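Local coordinates for cyclic UMP-AMP synthase (Rhodothermus marinus SG0.5JP17-172, PDB 6E0K), which joins UTP and ATP into the cyclic dinucleotide 3',3'-cUAMP, the second messenger of a CBASS system that protects bacteria against phage, at residues A[91-96]-A[131-135]; A[149-153]-A[165-170]; A[216-221]-A[250-254]. All coordinates share one frame; numbering follows the deposited sequence.

Contact 1. Residues A[91-96]-A[131-135]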
ATOM      1  N   THR A  91      24.847  -2.911   8.904  1.00 13.13           N
ATOM      2  CA  THR A  91      24.224  -1.919   8.039  1.00 12.87           C
ATOM      3  C   THR A  91      23.038  -2.506   7.283  1.00 15.46           C
ATOM      4  O   THR A  91      22.846  -3.717   7.221  1.00 14.37           O
ATOM      5  CB  THR A  91      25.226  -1.388   7.020  1.00 13.82           C
ATOM      6  OG1 THR A  91      25.618  -2.458   6.159  1.00 14.76           O
ATOM      7  CG2 THR A  91      26.470  -0.825   7.714  1.00 14.30           C
ATOM      8  N   TRP A  92      22.260  -1.613   6.659  1.00 13.58           N
ATOM      9  CA  TRP A  92      21.214  -2.087   5.759  1.00 14.01           C
ATOM     10  C   TRP A  92      21.814  -2.948   4.655  1.00 13.17           C
ATOM     11  O   TRP A  92      21.250  -3.986   4.282  1.00 14.65           O
ATOM     12  CB  TRP A  92      20.440  -0.894   5.178  1.00 15.91           C
ATOM     13  CG  TRP A  92      19.436  -1.280   4.151  1.00 14.04           C
ATOM     14  CD1 TRP A  92      18.120  -1.604   4.364  1.00 13.97           C
ATOM     15  CD2 TRP A  92      19.660  -1.422   2.747  1.00 15.65           C
ATOM     16  NE1 TRP A  92      17.515  -1.924   3.177  1.00 13.51           N
ATOM     17  CE2 TRP A  92      18.438  -1.826   2.167  1.00 16.59           C
ATOM     18  CE3 TRP A  92      20.775  -1.244   1.922  1.00 18.35           C
ATOM     19  CZ2 TRP A  92      18.299  -2.051   0.802  1.00 19.45           C
ATOM     20  CZ3 TRP A  92      20.632  -1.475   0.564  1.00 20.22           C
ATOM     21  CH2 TRP A  92      19.407  -1.869   0.019  1.00 21.63           C
ATOM     22  N   ASN A  93      22.978  -2.541   4.143  1.00 14.08           N
ATOM     23  CA  ASN A  93      23.666  -3.308   3.115  1.00 14.88           C
ATOM     24  C   ASN A  93      24.014  -4.717   3.605  1.00 16.68           C
ATOM     25  O   ASN A  93      23.796  -5.706   2.891  1.00 16.21           O
ATOM     26  CB  ASN A  93      24.909  -2.521   2.693  1.00 18.85           C
ATOM     27  CG  ASN A  93      25.682  -3.181   1.591  1.00 25.06           C
ATOM     28  OD1 ASN A  93      25.127  -3.561   0.564  1.00 31.52           O
ATOM     29  ND2 ASN A  93      26.985  -3.315   1.794  1.00 25.95           N
ATOM     30  N   ASP A  94      24.551  -4.826   4.832  1.00 15.02           N
ATOM     31  CA  ASP A  94      24.838  -6.132   5.421  1.00 15.15           C
ATOM     32  C   ASP A  94      23.571  -6.959   5.547  1.00 16.09           C
ATOM     33  O   ASP A  94      23.557  -8.159   5.238  1.00 15.70           O
ATOM     34  CB  ASP A  94      25.453  -5.974   6.821  1.00 15.17           C
ATOM     35  CG  ASP A  94      26.848  -5.401   6.818  1.00 21.52           C
ATOM     36  OD1 ASP A  94      27.661  -5.678   5.903  1.00 18.03           O
ATOM     37  OD2 ASP A  94      27.137  -4.681   7.799  1.00 20.82           O
ATOM     38  N   PHE A  95      22.515  -6.340   6.071  1.00 13.30           N
ATOM     39  CA  PHE A  95      21.258  -7.039   6.294  1.00 13.26           C
ATOM     40  C   PHE A  95      20.688  -7.553   4.983  1.00 16.27           C
ATOM     41  O   PHE A  95      20.266  -8.709   4.890  1.00 14.51           O
ATOM     42  CB  PHE A  95      20.279  -6.090   6.984  1.00 16.05           C
ATOM     43  CG  PHE A  95      18.908  -6.664   7.168  1.00 13.36           C
ATOM     44  CD1 PHE A  95      18.737  -7.853   7.843  1.00 15.46           C
ATOM     45  CD2 PHE A  95      17.801  -5.980   6.701  1.00 14.08           C
ATOM     46  CE1 PHE A  95      17.468  -8.374   8.030  1.00 13.57           C
ATOM     47  CE2 PHE A  95      16.532  -6.480   6.890  1.00 12.34           C
ATOM     48  CZ  PHE A  95      16.387  -7.683   7.564  1.00 12.44           C
ATOM     49  N   TYR A  96      20.669  -6.697   3.957  1.00 14.92           N
ATOM     50  CA  TYR A  96      20.207  -7.096   2.634  1.00 16.41           C
ATOM     51  C   TYR A  96      20.943  -8.346   2.148  1.00 16.34           C
ATOM     52  O   TYR A  96      20.324  -9.306   1.669  1.00 14.97           O
ATOM     53  CB  TYR A  96      20.404  -5.918   1.675  1.00 17.47           C
ATOM     54  CG  TYR A  96      19.827  -6.116   0.316  1.00 23.76           C
ATOM     55  CD1 TYR A  96      20.482  -6.894  -0.638  1.00 36.07           C
ATOM     56  CD2 TYR A  96      18.638  -5.516  -0.032  1.00 24.15           C
ATOM     57  CE1 TYR A  96      19.945  -7.095  -1.898  1.00 42.11           C
ATOM     58  CE2 TYR A  96      18.110  -5.707  -1.284  1.00 26.48           C
ATOM     59  CZ  TYR A  96      18.769  -6.506  -2.222  1.00 38.00           C
ATOM     60  OH  TYR A  96      18.219  -6.695  -3.486  1.00 48.51           O
ATOM     61  N   VAL A 131      10.402  -6.396   0.175  1.00 11.83           N
ATOM     62  CA  VAL A 131      11.075  -5.156   0.556  1.00 10.95           C
ATOM     63  C   VAL A 131      11.936  -5.444   1.780  1.00 14.07           C
ATOM     64  O   VAL A 131      11.423  -5.810   2.843  1.00 15.66           O
ATOM     65  CB  VAL A 131      10.066  -4.038   0.843  1.00 12.67           C
ATOM     66  CG1 VAL A 131      10.800  -2.816   1.391  1.00 18.00           C
ATOM     67  CG2 VAL A 131       9.310  -3.661  -0.415  1.00 20.85           C
ATOM     68  N   VAL A 132      13.249  -5.308   1.618  1.00 13.45           N
ATOM     69  CA  VAL A 132      14.201  -5.508   2.703  1.00 11.32           C
ATOM     70  C   VAL A 132      14.457  -4.151   3.336  1.00 11.95           C
ATOM     71  O   VAL A 132      14.888  -3.215   2.654  1.00 15.04           O
ATOM     72  CB  VAL A 132      15.504  -6.130   2.185  1.00 16.84           C
ATOM     73  CG1 VAL A 132      16.508  -6.236   3.313  1.00 22.29           C
ATOM     74  CG2 VAL A 132      15.230  -7.495   1.573  1.00 17.52           C
ATOM     75  N   CYS A 133      14.175  -4.020   4.632  1.00 11.09           N
ATOM     76  CA  CYS A 133      14.201  -2.691   5.238  1.00 12.23           C
ATOM     77  C   CYS A 133      14.624  -2.780   6.695  1.00 13.83           C
ATOM     78  O   CYS A 133      14.656  -3.852   7.289  1.00 12.07           O
ATOM     79  CB  CYS A 133      12.839  -2.007   5.124  1.00 11.86           C
ATOM     80  SG  CYS A 133      11.468  -2.924   5.868  1.00 13.14           S
ATOM     81  N   ILE A 134      14.961  -1.621   7.265  1.00 12.89           N
ATOM     82  CA  ILE A 134      15.281  -1.502   8.680  1.00 10.48           C
ATOM     83  C   ILE A 134      14.267  -0.556   9.312  1.00 13.56           C
ATOM     84  O   ILE A 134      13.774   0.379   8.671  1.00 13.61           O
ATOM     85  CB  ILE A 134      16.728  -1.001   8.888  1.00 14.02           C
ATOM     86  CG1 ILE A 134      17.728  -2.039   8.379  1.00 20.51           C
ATOM     87  CG2 ILE A 134      16.991  -0.702  10.355  1.00 15.40           C
ATOM     88  CD1 ILE A 134      19.155  -1.626   8.600  1.00 22.75           C
ATOM     89  N   GLN A 135      13.921  -0.830  10.563  1.00 11.92           N
ATOM     90  CA  GLN A 135      13.020   0.043  11.305  1.00 12.02           C
ATOM     91  C   GLN A 135      13.508   1.487  11.221  1.00 14.39           C
ATOM     92  O   GLN A 135      14.703   1.751  11.323  1.00 13.63           O
ATOM     93  CB  GLN A 135      12.967  -0.411  12.764  1.00 15.24           C
ATOM     94  CG  GLN A 135      12.014   0.373  13.642  1.00 16.31           C
ATOM     95  CD  GLN A 135      12.130  -0.053  15.095  1.00 23.86           C
ATOM     96  OE1 GLN A 135      12.474   0.745  15.962  1.00 23.29           O
ATOM     97  NE2 GLN A 135      11.870  -1.331  15.360  1.00 24.61           N
TER

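Contact 2. Residues A[149-153]-A[165-170]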
ATOM      1  N   TYR A 149       8.051   8.549  19.395  1.00 18.07           N
ATOM      2  CA  TYR A 149       8.453   8.540  17.999  1.00 15.99           C
ATOM      3  C   TYR A 149       7.389   7.808  17.203  1.00 17.51           C
ATOM      4  O   TYR A 149       6.576   7.063  17.757  1.00 19.84           O
ATOM      5  CB  TYR A 149       9.821   7.870  17.790  1.00 15.30           C
ATOM      6  CG  TYR A 149       9.879   6.422  18.226  1.00 16.89           C
ATOM      7  CD1 TYR A 149       9.507   5.385  17.365  1.00 18.16           C
ATOM      8  CD2 TYR A 149      10.326   6.091  19.492  1.00 19.50           C
ATOM      9  CE1 TYR A 149       9.584   4.049  17.779  1.00 18.99           C
ATOM     10  CE2 TYR A 149      10.400   4.772  19.910  1.00 21.15           C
ATOM     11  CZ  TYR A 149      10.029   3.763  19.057  1.00 24.02           C
ATOM     12  OH  TYR A 149      10.118   2.461  19.499  1.00 25.76           O
ATOM     13  N   ILE A 150       7.417   8.016  15.897  1.00 14.07           N
ATOM     14  CA  ILE A 150       6.540   7.322  14.963  1.00 14.51           C
ATOM     15  C   ILE A 150       7.382   6.309  14.207  1.00 14.19           C
ATOM     16  O   ILE A 150       8.447   6.646  13.675  1.00 15.67           O
ATOM     17  CB  ILE A 150       5.846   8.318  14.021  1.00 14.80           C
ATOM     18  CG1 ILE A 150       4.964   9.259  14.841  1.00 20.37           C
ATOM     19  CG2 ILE A 150       5.007   7.577  12.980  1.00 17.49           C
ATOM     20  CD1 ILE A 150       4.409  10.411  14.060  1.00 25.40           C
ATOM     21  N   GLU A 151       6.913   5.063  14.162  1.00 14.58           N
ATOM     22  CA  GLU A 151       7.696   3.976  13.593  1.00 14.60           C
ATOM     23  C   GLU A 151       7.302   3.745  12.144  1.00 16.32           C
ATOM     24  O   GLU A 151       6.109   3.595  11.833  1.00 19.08           O
ATOM     25  CB  GLU A 151       7.524   2.677  14.380  1.00 19.01           C
ATOM     26  CG  GLU A 151       8.495   1.599  13.914  1.00 30.89           C
ATOM     27  CD  GLU A 151       8.135   0.218  14.419  1.00 36.79           C
ATOM     28  OE1 GLU A 151       8.059   0.043  15.650  1.00 43.35           O
ATOM     29  OE2 GLU A 151       7.927  -0.686  13.583  1.00 38.28           O
ATOM     30  N   GLY A 152       8.304   3.710  11.273  1.00 15.86           N
ATOM     31  CA  GLY A 152       8.181   3.261   9.906  1.00 17.11           C
ATOM     32  C   GLY A 152       9.302   2.293   9.588  1.00 14.98           C
ATOM     33  O   GLY A 152       9.801   1.578  10.456  1.00 14.90           O
ATOM     34  N   MET A 153       9.692   2.276   8.318  1.00 12.95           N
ATOM     35  CA  MET A 153      10.840   1.490   7.898  1.00 10.71           C
ATOM     36  C   MET A 153      11.508   2.223   6.750  1.00 12.16           C
ATOM     37  O   MET A 153      10.933   3.139   6.153  1.00 13.81           O
ATOM     38  CB  MET A 153      10.441   0.057   7.498  1.00 11.33           C
ATOM     39  CG  MET A 153       9.295  -0.042   6.500  1.00 13.19           C
ATOM     40  SD  MET A 153       9.815   0.317   4.808  1.00 14.54           S
ATOM     41  CE  MET A 153       8.711  -0.761   3.871  1.00 12.68           C
ATOM     42  N   VAL A 165      11.464   6.138   3.010  1.00 14.71           N
ATOM     43  CA  VAL A 165      10.822   5.838   4.285  1.00 14.79           C
ATOM     44  C   VAL A 165       9.349   5.565   4.031  1.00 17.10           C
ATOM     45  O   VAL A 165       8.663   6.388   3.412  1.00 17.51           O
ATOM     46  CB  VAL A 165      10.999   6.983   5.293  1.00 15.73           C
ATOM     47  CG1 VAL A 165      10.268   6.649   6.587  1.00 18.34           C
ATOM     48  CG2 VAL A 165      12.493   7.242   5.550  1.00 18.67           C
ATOM     49  N   ASN A 166       8.870   4.407   4.488  1.00 14.23           N
ATOM     50  CA  ASN A 166       7.465   4.048   4.370  1.00 15.50           C
ATOM     51  C   ASN A 166       6.904   3.701   5.742  1.00 14.81           C
ATOM     52  O   ASN A 166       7.643   3.420   6.691  1.00 14.74           O
ATOM     53  CB  ASN A 166       7.256   2.855   3.426  1.00 14.99           C
ATOM     54  CG  ASN A 166       7.559   3.182   1.973  1.00 16.78           C
ATOM     55  OD1 ASN A 166       7.635   4.347   1.567  1.00 21.24           O
ATOM     56  ND2 ASN A 166       7.727   2.141   1.178  1.00 16.05           N
ATOM     57  N   TYR A 167       5.576   3.679   5.830  1.00 14.90           N
ATOM     58  CA  TYR A 167       4.873   3.408   7.084  1.00 12.02           C
ATOM     59  C   TYR A 167       3.760   2.387   6.875  1.00 13.48           C
ATOM     60  O   TYR A 167       2.590   2.661   7.162  1.00 15.11           O
ATOM     61  CB  TYR A 167       4.305   4.701   7.658  1.00 12.31           C
ATOM     62  CG  TYR A 167       5.342   5.766   7.943  1.00 14.43           C
ATOM     63  CD1 TYR A 167       5.711   6.692   6.976  1.00 15.77           C
ATOM     64  CD2 TYR A 167       5.945   5.831   9.191  1.00 16.76           C
ATOM     65  CE1 TYR A 167       6.683   7.681   7.270  1.00 16.75           C
ATOM     66  CE2 TYR A 167       6.890   6.797   9.489  1.00 18.77           C
ATOM     67  CZ  TYR A 167       7.258   7.708   8.530  1.00 19.22           C
ATOM     68  OH  TYR A 167       8.216   8.659   8.852  1.00 22.59           O
ATOM     69  N   PRO A 168       4.091   1.189   6.390  1.00 12.58           N
ATOM     70  CA  PRO A 168       3.027   0.220   6.069  1.00 12.14           C
ATOM     71  C   PRO A 168       2.209  -0.221   7.271  1.00 13.65           C
ATOM     72  O   PRO A 168       1.008  -0.502   7.122  1.00 14.01           O
ATOM     73  CB  PRO A 168       3.800  -0.956   5.455  1.00 14.38           C
ATOM     74  CG  PRO A 168       5.169  -0.863   6.078  1.00 13.94           C
ATOM     75  CD  PRO A 168       5.439   0.613   6.200  1.00 15.12           C
ATOM     76  N   LYS A 169       2.812  -0.302   8.461  1.00 13.01           N
ATOM     77  CA  LYS A 169       2.034  -0.711   9.624  1.00 13.61           C
ATOM     78  C   LYS A 169       0.963   0.319   9.959  1.00 13.27           C
ATOM     79  O   LYS A 169      -0.150  -0.048  10.352  1.00 14.03           O
ATOM     80  CB  LYS A 169       2.948  -0.930  10.824  1.00 16.93           C
ATOM     81  CG  LYS A 169       3.970  -2.026  10.618  1.00 15.44           C
ATOM     82  CD  LYS A 169       4.796  -2.194  11.869  1.00 16.70           C
ATOM     83  CE  LYS A 169       5.793  -3.337  11.716  1.00 21.95           C
ATOM     84  NZ  LYS A 169       6.655  -3.466  12.927  1.00 26.63           N
ATOM     85  N   LEU A 170       1.289   1.610   9.836  1.00 14.33           N
ATOM     86  CA  LEU A 170       0.294   2.644  10.099  1.00 14.38           C
ATOM     87  C   LEU A 170      -0.758   2.686   9.004  1.00 13.44           C
ATOM     88  O   LEU A 170      -1.942   2.912   9.287  1.00 15.81           O
ATOM     89  CB  LEU A 170       0.957   4.010  10.231  1.00 14.46           C
ATOM     90  CG  LEU A 170       1.822   4.137  11.476  1.00 18.44           C
ATOM     91  CD1 LEU A 170       2.477   5.505  11.483  1.00 19.07           C
ATOM     92  CD2 LEU A 170       0.974   3.931  12.706  1.00 24.19           C
TER
HETATM   93  O   HOH W   1       4.293   2.306  10.860  1.00 33.89           O

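Contact 3. Residues A[216-221]-A[250-254]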
ATOM      1  N   GLU A 216      -6.644   3.992  -2.628  1.00 11.83           N
ATOM      2  CA  GLU A 216      -6.921   3.752  -1.210  1.00 11.52           C
ATOM      3  C   GLU A 216      -6.748   5.026  -0.402  1.00 15.14           C
ATOM      4  O   GLU A 216      -7.597   5.373   0.430  1.00 12.98           O
ATOM      5  CB  GLU A 216      -6.010   2.650  -0.654  1.00 16.69           C
ATOM      6  CG  GLU A 216      -6.348   1.275  -1.186  1.00 19.78           C
ATOM      7  CD  GLU A 216      -5.689   0.123  -0.423  1.00 23.96           C
ATOM      8  OE1 GLU A 216      -5.170   0.293   0.717  1.00 22.09           O
ATOM      9  OE2 GLU A 216      -5.678  -0.974  -1.003  1.00 29.34           O
ATOM     10  N   CYS A 217      -5.648   5.745  -0.640  1.00 12.77           N
ATOM     11  CA  CYS A 217      -5.413   6.988   0.085  1.00 13.79           C
ATOM     12  C   CYS A 217      -6.496   8.018  -0.211  1.00 13.45           C
ATOM     13  O   CYS A 217      -6.933   8.741   0.691  1.00 12.60           O
ATOM     14  CB  CYS A 217      -4.031   7.554  -0.260  1.00 12.85           C
ATOM     15  SG  CYS A 217      -2.643   6.567   0.365  1.00 16.61           S
ATOM     16  N   LEU A 218      -6.936   8.108  -1.470  1.00 12.19           N
ATOM     17  CA  LEU A 218      -7.989   9.056  -1.817  1.00 11.91           C
ATOM     18  C   LEU A 218      -9.259   8.753  -1.036  1.00 11.39           C
ATOM     19  O   LEU A 218      -9.862   9.645  -0.424  1.00 12.94           O
ATOM     20  CB  LEU A 218      -8.256   9.008  -3.324  1.00 10.81           C
ATOM     21  CG  LEU A 218      -9.292  10.005  -3.847  1.00 12.76           C
ATOM     22  CD1 LEU A 218      -8.679  11.410  -3.891  1.00 15.93           C
ATOM     23  CD2 LEU A 218      -9.804   9.590  -5.227  1.00 11.29           C
ATOM     24  N   LEU A 219      -9.653   7.478  -1.012  1.00 10.62           N
ATOM     25  CA  LEU A 219     -10.876   7.093  -0.313  1.00 10.71           C
ATOM     26  C   LEU A 219     -10.739   7.212   1.199  1.00  9.93           C
ATOM     27  O   LEU A 219     -11.740   7.458   1.894  1.00 11.32           O
ATOM     28  CB  LEU A 219     -11.246   5.661  -0.710  1.00 11.07           C
ATOM     29  CG  LEU A 219     -11.618   5.550  -2.194  1.00 11.97           C
ATOM     30  CD1 LEU A 219     -11.711   4.083  -2.634  1.00 12.04           C
ATOM     31  CD2 LEU A 219     -12.922   6.289  -2.518  1.00 13.92           C
ATOM     32  N   TYR A 220      -9.524   7.052   1.726  1.00 11.45           N
ATOM     33  CA  TYR A 220      -9.321   7.199   3.162  1.00 14.70           C
ATOM     34  C   TYR A 220      -9.737   8.581   3.648  1.00 12.71           C
ATOM     35  O   TYR A 220     -10.186   8.735   4.792  1.00 12.72           O
ATOM     36  CB  TYR A 220      -7.856   6.934   3.510  1.00 13.23           C
ATOM     37  CG  TYR A 220      -7.604   7.029   4.990  1.00 13.28           C
ATOM     38  CD1 TYR A 220      -7.948   5.985   5.834  1.00 13.74           C
ATOM     39  CD2 TYR A 220      -7.041   8.169   5.538  1.00 16.98           C
ATOM     40  CE1 TYR A 220      -7.734   6.069   7.189  1.00 14.89           C
ATOM     41  CE2 TYR A 220      -6.826   8.260   6.900  1.00 16.84           C
ATOM     42  CZ  TYR A 220      -7.171   7.212   7.710  1.00 17.65           C
ATOM     43  OH  TYR A 220      -6.959   7.298   9.069  1.00 22.55           O
ATOM     44  N   ASN A 221      -9.618   9.589   2.788  1.00 11.39           N
ATOM     45  CA  ASN A 221      -9.935  10.958   3.174  1.00 11.90           C
ATOM     46  C   ASN A 221     -11.424  11.274   3.162  1.00 13.91           C
ATOM     47  O   ASN A 221     -11.811  12.363   3.621  1.00 15.99           O
ATOM     48  CB  ASN A 221      -9.195  11.918   2.250  1.00 13.95           C
ATOM     49  CG  ASN A 221      -7.750  12.066   2.632  1.00 15.13           C
ATOM     50  OD1 ASN A 221      -7.423  12.911   3.455  1.00 16.84           O
ATOM     51  ND2 ASN A 221      -6.877  11.223   2.077  1.00 15.28           N
ATOM     52  N   PHE A 250      -5.127  16.525   1.374  1.00 18.28           N
ATOM     53  CA  PHE A 250      -5.343  15.108   1.661  1.00 17.67           C
ATOM     54  C   PHE A 250      -4.046  14.463   2.122  1.00 23.30           C
ATOM     55  O   PHE A 250      -2.964  14.745   1.598  1.00 20.81           O
ATOM     56  CB  PHE A 250      -5.869  14.351   0.437  1.00 18.68           C
ATOM     57  CG  PHE A 250      -7.358  14.475   0.220  1.00 15.59           C
ATOM     58  CD1 PHE A 250      -8.093  15.485   0.825  1.00 19.57           C
ATOM     59  CD2 PHE A 250      -8.018  13.561  -0.590  1.00 18.50           C
ATOM     60  CE1 PHE A 250      -9.461  15.595   0.602  1.00 19.05           C
ATOM     61  CE2 PHE A 250      -9.377  13.658  -0.810  1.00 18.19           C
ATOM     62  CZ  PHE A 250     -10.103  14.673  -0.212  1.00 19.48           C
ATOM     63  N   ARG A 251      -4.167  13.588   3.107  1.00 18.35           N
ATOM     64  CA  ARG A 251      -3.043  12.856   3.656  1.00 22.40           C
ATOM     65  C   ARG A 251      -3.181  11.400   3.253  1.00 21.16           C
ATOM     66  O   ARG A 251      -4.288  10.899   3.052  1.00 19.52           O
ATOM     67  CB  ARG A 251      -3.004  12.984   5.179  1.00 28.37           C
ATOM     68  CG  ARG A 251      -2.933  14.418   5.654  1.00 39.68           C
ATOM     69  CD  ARG A 251      -1.521  14.921   5.551  1.00 41.11           C
ATOM     70  NE  ARG A 251      -0.711  14.392   6.641  1.00 38.14           N
ATOM     71  CZ  ARG A 251       0.606  14.531   6.734  1.00 44.35           C
ATOM     72  NH1 ARG A 251       1.282  15.177   5.789  1.00 40.43           N
ATOM     73  NH2 ARG A 251       1.251  14.015   7.775  1.00 47.89           N
ATOM     74  N   CYS A 252      -2.047  10.727   3.117  1.00 17.88           N
ATOM     75  CA  CYS A 252      -2.080   9.299   2.867  1.00 17.16           C
ATOM     76  C   CYS A 252      -2.686   8.566   4.058  1.00 13.70           C
ATOM     77  O   CYS A 252      -2.758   9.088   5.174  1.00 16.58           O
ATOM     78  CB  CYS A 252      -0.674   8.779   2.582  1.00 19.79           C
ATOM     79  SG  CYS A 252      -0.086   9.328   0.950  1.00 25.29           S
ATOM     80  N   GLN A 253      -3.124   7.334   3.797  1.00 15.27           N
ATOM     81  CA  GLN A 253      -3.735   6.521   4.844  1.00 16.27           C
ATOM     82  C   GLN A 253      -2.783   6.292   6.013  1.00 17.95           C
ATOM     83  O   GLN A 253      -3.238   6.105   7.148  1.00 17.04           O
ATOM     84  CB  GLN A 253      -4.207   5.195   4.243  1.00 17.86           C
ATOM     85  CG  GLN A 253      -4.926   4.258   5.208  1.00 14.80           C
ATOM     86  CD  GLN A 253      -5.700   3.185   4.462  1.00 11.91           C
ATOM     87  OE1 GLN A 253      -6.621   3.502   3.709  1.00 17.85           O
ATOM     88  NE2 GLN A 253      -5.348   1.934   4.670  1.00 15.31           N
ATOM     89  N   ASN A 254      -1.466   6.308   5.772  1.00 14.12           N
ATOM     90  CA  ASN A 254      -0.524   6.135   6.879  1.00 15.77           C
ATOM     91  C   ASN A 254      -0.480   7.331   7.826  1.00 15.80           C
ATOM     92  O   ASN A 254       0.162   7.232   8.874  1.00 17.01           O
ATOM     93  CB  ASN A 254       0.897   5.817   6.374  1.00 16.22           C
ATOM     94  CG  ASN A 254       1.512   6.928   5.511  1.00 17.66           C
ATOM     95  OD1 ASN A 254       1.229   8.109   5.684  1.00 18.74           O
ATOM     96  ND2 ASN A 254       2.382   6.534   4.594  1.00 19.16           N
TER
HETATM   97  O   HOH W   2      -6.778   0.057   2.995  1.00 22.64           O
HETATM   98  O   HOH W   3      -6.001  13.569   5.337  1.00 39.16           O

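Contact 1. Residues A[91-96]-A[131-135]
Val132 is clasped between Phe95 and Tyr96, while the indole of Trp92, one turn earlier on the same helix, bonds to the backbone of the strand. NE1 of Trp92 donates to Val132 O at 3.0 Å with an N-H...O angle of 163°. The oxygen lies close to the plane of the indole, at its edge; the bond is nearly straight at the hydrogen, yet the donor stands above the carbonyl plane and not on a lone pair of the acceptor. The indole can reach that oxygen because CG of Trp92 is anti to the backbone N (chi1 175°), which swings the ring from the helix flank toward the strand.

The tight side is built around the branched side chains of the strand. CE2 of Phe95 rests 3.6 Å from CG1 of Val132, and the same ring atom approaches Cys133 O at 3.3 Å. Tyr96 crosses Val132 at about a right angle, its CD2 3.9 Å from CB of Val132. At the other end, CD1 of Ile134 reaches in to 3.5 Å from CA of Trp92, packing against the first helical turn. CG of Tyr96 lies above one face of the Trp92 ring, toward its rim, and with Val132 this tyrosine touches Leu119, a UTP-binding residue.

The start of the helix is the looser, partly exposed side. Here Thr91 and Asp94 form a capping box: Asp94 N donates to Thr91 OG1 at 2.9 Å, and Thr91 N to Asp94 OD2 at 3.1 Å. Short polar side chains suit this place, since they satisfy amides that a helix start leaves without partners. Helix 92-107 is thus fixed on strand 127-138 of the nucleotidyltransferase sheet mainly by apolar packing, and the one hydrogen bond between the segments adds direction to a largely apolar interface.

Contact 2. Residues A[149-153]-A[165-170]
Met153 and Asn166 are an antiparallel hydrogen-bonded pair, with Met153 N to Asn166 O and Asn166 N to Met153 O both 2.9 Å. On the face they share, SD of Met153 lies 3.9 Å from CB of Asn166, and CG of Met153 reaches CD of Pro168. With CG between the backbone N and the carbonyl carbon (chi1 51°) and the chain bent again beyond it, the thioether folds back over Asn166 and Pro168.

Gly152 comes next to Tyr167: CA of Gly152 lies 3.3 Å from Asn166 O and 3.5 Å from Tyr167 CD2, so that the backbone itself packs against strand and ring. Strands 150-157 and 162-166 form a beta hairpin that runs through Tyr167, the N-cap, into helix 168-181, and Asn166, a UTP-binding residue, stands at this exit.

Beyond the ring, CG2 of Ile150 meets CD1 of Leu170 at 3.6 Å, an apolar patch bordered by Gln256. On the polar side, the long extended chain of Lys169 carries NZ to the syn lone pair of Glu151 OE2 at 3.1 Å. The stronger partner of that ammonium is Glu42, with which it forms a second salt bridge, and Pro168 touches Gln46, which binds both ATP and UTP.

Contact 3. Residues A[216-221]-A[250-254]
Asn221 lays its amide flat on the ring of Phe250, the two planes only 5° apart, and ties the chain at the last turns of helix 212-220 to the loop. Its CB stands over the centre of that ring, 3.5 Å from the centroid, and CG is 3.4 Å from Phe250 CG. The amide is placed there by a first torsion of -79°, which sets CG beside the backbone N, and by a chi2 of -88° that turns its plane. In this pose ND2 donates twice, to Arg251 O and to Cys217 O, each at 2.8 Å and near the amide plane. An asparagine suits the place: short enough to stack, it still bridges two backbone carbonyls. On the acceptor side, OD1 receives a weak bond from Arg251 N.

This joins the C-terminal part of helix 212-220 to the irregular loop between helices 231-244 and 269-285. Leu218 meets the edge of the Phe250 ring through CD1, while Trp241 and Leu242 of helix 231-244 also pack on that phenylalanine.

One turn before Asn221, the SG of Cys217 accepts from Gln253 N at 3.5 Å and touches CB of Cys252. Gln253 has CG anti to the backbone N and runs on extended, passing its CG over a face of the Tyr220 ring, 4.0 Å from the centroid. Its amide is held beyond the segments, OE1 by Tyr186 OH and NE2 by His171 O. A water links NE2 to Glu216 OE1, and the other carboxylate oxygen of Glu216 accepts from Thr53.

In the fold
The three contacts come in simple sequence along the chain, without overlap. Contacts 1 and 2 have centres about 15 Å apart and share the mixed sheet, meeting where neighbouring strands 127-138 and 150-157 bring Cys133 SG within 3.5 Å of Met153 CB. Contact 3 is wholly outside the sheet, among helices and a loop. Its centre is about 15 Å from that of contact 2, where Leu170 CB packs 3.6 Å from Asn254 O, but about 28 Å from that of contact 1. Contact 2 therefore lies at the passage from the nucleotidyltransferase sheet to the helical part, both of which contribute nucleotide-binding residues.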